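Local coordinates for DNA repair protein XRCC1 (PDB 3LQC) that acts as a scaffold in DNA single-strand break repair, assembling repair complexes and binding poly-ADP-ribose chains to limit PARP1 activity, at residues Arg31-Ala36 / Lys41-Val46. Residues are numbered along the deposited sequence; the frame is centred on the assembly and turned at random.
Sequences RKWRAA and KTISVV. With CO3 (carbonate ion), chain D.
I43 of the strand meets both R34 and W33 of the helix. Its CB lies 4.1 Å from W33 CH2, at the far end of the indole. From CB the side chain forks. CG2 sits over the guanidinium of R34, 3.9 Å above its plane and close to the centre. CG1 takes the other branch and passes R34 NE at 4.0 Å. It leads to CD1, which meets R34 at the start of the guanidinium, 3.5 Å from CD and nearer still to NE. The two side chains cross at about a right angle, and I43 covers one face of the cationic group with methyl carbon.

R34 reaches the strand by a bend in its chain at chi2 (54°). Its NE donates to the backbone O of F142, whose ring also makes a cation-pi contact with the guanidinium. NH1 adds a weak hydrogen bond to K37 O. These partners hold the buried group in place against I43.

W33 extends toward the strand with CG anti to the backbone N (chi1 176°). CH2 also comes within 3.9 Å of S44 O, obliquely to the ring. The indole further meets the ring of H8. The S44 side chain leaves the strand on the side away from the helix. There its OG donates, at 2.6 Å, to O1 of a carbonate ion that R7 and K129 also bind; the ion probably comes from the crystallisation liquor.

The contact lies in the N-terminal domain of XRCC1. Helix 28-36 packs on one face of the mixed sheet. Segments 31-36 and 42-46 run nearly antiparallel (155°), their axes 10.8 Å apart at the closest. Strand 42-49 lies between strands 7-12 and 125-133.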
loop_
_atom_site.group_PDB
_atom_site.type_symbol
_atom_site.label_atom_id
_atom_site.label_comp_id
_atom_site.label_asym_id
_atom_site.label_seq_id
_atom_site.Cartn_x
_atom_site.Cartn_y
_atom_site.Cartn_z
ATOM N N ARG A 31 4.329 -24.890 20.996
ATOM C CA ARG A 31 3.078 -24.359 21.505
ATOM C C ARG A 31 3.280 -23.711 22.869
ATOM O O ARG A 31 2.690 -22.677 23.163
ATOM C CB ARG A 31 2.007 -25.451 21.548
ATOM C CG ARG A 31 1.577 -25.933 20.161
ATOM C CD ARG A 31 0.636 -27.132 20.245
ATOM N N LYS A 32 4.140 -24.297 23.690
ATOM C CA LYS A 32 4.441 -23.722 24.994
ATOM C C LYS A 32 5.270 -22.455 24.842
ATOM O O LYS A 32 5.068 -21.485 25.563
ATOM C CB LYS A 32 5.195 -24.720 25.866
ATOM C CG LYS A 32 4.423 -25.996 26.147
ATOM C CD LYS A 32 5.337 -27.062 26.735
ATOM C CE LYS A 32 4.597 -28.369 26.969
ATOM N NZ LYS A 32 5.534 -29.496 27.261
ATOM N N TRP A 33 6.219 -22.475 23.913
ATOM C CA TRP A 33 7.016 -21.290 23.630
ATOM C C TRP A 33 6.123 -20.173 23.126
ATOM O O TRP A 33 6.252 -19.025 23.543
ATOM C CB TRP A 33 8.087 -21.587 22.581
ATOM C CG TRP A 33 8.868 -20.377 22.188
ATOM C CD1 TRP A 33 9.973 -19.881 22.811
ATOM C CD2 TRP A 33 8.599 -19.499 21.080
ATOM N NE1 TRP A 33 10.417 -18.751 22.157
ATOM C CE2 TRP A 33 9.592 -18.498 21.096
ATOM C CE3 TRP A 33 7.621 -19.471 20.081
ATOM C CZ2 TRP A 33 9.630 -17.468 20.145
ATOM C CZ3 TRP A 33 7.663 -18.449 19.140
ATOM C CH2 TRP A 33 8.661 -17.462 19.181
ATOM N N ARG A 34 5.219 -20.525 22.219
ATOM C CA ARG A 34 4.311 -19.558 21.637
ATOM C C ARG A 34 3.402 -18.985 22.716
ATOM O O ARG A 34 3.118 -17.784 22.735
ATOM C CB ARG A 34 3.489 -20.217 20.535
ATOM C CG ARG A 34 2.652 -19.244 19.747
ATOM C CD ARG A 34 3.524 -18.134 19.216
ATOM N NE ARG A 34 2.744 -17.040 18.649
ATOM C CZ ARG A 34 2.453 -15.913 19.291
ATOM N NH1 ARG A 34 2.868 -15.713 20.536
ATOM N NH2 ARG A 34 1.753 -14.978 18.678
ATOM N N ALA A 35 2.948 -19.850 23.618
ATOM C CA ALA A 35 2.167 -19.408 24.766
ATOM C C ALA A 35 2.946 -18.377 25.587
ATOM O O ALA A 35 2.397 -17.345 25.981
ATOM C CB ALA A 35 1.767 -20.601 25.641
ATOM N N ALA A 36 4.223 -18.656 25.838
ATOM C CA ALA A 36 5.068 -17.751 26.614
ATOM C C ALA A 36 5.259 -16.389 25.936
ATOM O O ALA A 36 5.655 -15.419 26.583
ATOM C CB ALA A 36 6.418 -18.394 26.897
ATOM N N LYS A 41 3.714 -8.601 19.249
ATOM C CA LYS A 41 3.268 -8.130 17.933
ATOM C C LYS A 41 3.855 -8.928 16.770
ATOM O O LYS A 41 3.289 -8.951 15.671
ATOM C CB LYS A 41 3.634 -6.656 17.743
ATOM C CG LYS A 41 2.794 -5.695 18.567
ATOM C CD LYS A 41 3.439 -4.319 18.638
ATOM C CE LYS A 41 2.627 -3.386 19.528
ATOM N NZ LYS A 41 3.359 -2.124 19.845
ATOM N N THR A 42 4.995 -9.567 16.995
ATOM C CA THR A 42 5.603 -10.375 15.949
ATOM C C THR A 42 6.409 -11.529 16.521
ATOM O O THR A 42 7.032 -11.398 17.571
ATOM C CB THR A 42 6.490 -9.521 15.011
ATOM O OG1 THR A 42 7.368 -10.383 14.286
ATOM C CG2 THR A 42 7.328 -8.545 15.798
ATOM N N ILE A 43 6.385 -12.665 15.832
ATOM C CA ILE A 43 7.219 -13.802 16.202
ATOM C C ILE A 43 7.777 -14.426 14.939
ATOM O O ILE A 43 7.188 -14.296 13.873
ATOM C CB ILE A 43 6.422 -14.894 16.947
ATOM C CG1 ILE A 43 5.272 -15.385 16.070
ATOM C CG2 ILE A 43 5.908 -14.383 18.288
ATOM C CD1 ILE A 43 4.898 -16.799 16.320
ATOM N N SER A 44 8.909 -15.110 15.054
ATOM C CA SER A 44 9.430 -15.892 13.941
ATOM C C SER A 44 9.833 -17.285 14.393
ATOM O O SER A 44 10.090 -17.517 15.573
ATOM C CB SER A 44 10.646 -15.210 13.348
ATOM O OG SER A 44 11.642 -15.081 14.341
ATOM N N VAL A 45 9.870 -18.216 13.450
ATOM C CA VAL A 45 10.550 -19.480 13.666
ATOM C C VAL A 45 11.686 -19.560 12.661
ATOM O O VAL A 45 11.578 -19.048 11.547
ATOM C CB VAL A 45 9.620 -20.702 13.477
ATOM C CG1 VAL A 45 8.514 -20.714 14.518
ATOM C CG2 VAL A 45 9.042 -20.712 12.091
ATOM N N VAL A 46 12.787 -20.178 13.061
ATOM C CA VAL A 46 13.883 -20.406 12.142
ATOM C C VAL A 46 14.108 -21.898 11.981
ATOM O O VAL A 46 14.250 -22.626 12.964
ATOM C CB VAL A 46 15.179 -19.732 12.605
ATOM C CG1 VAL A 46 16.369 -20.268 11.806
ATOM C CG2 VAL A 46 15.069 -18.226 12.450
HETATM C C CO3 D . 13.930 -12.173 13.716
HETATM O O1 CO3 D . 13.643 -13.436 13.829
HETATM O O2 CO3 D . 15.151 -11.818 13.434
#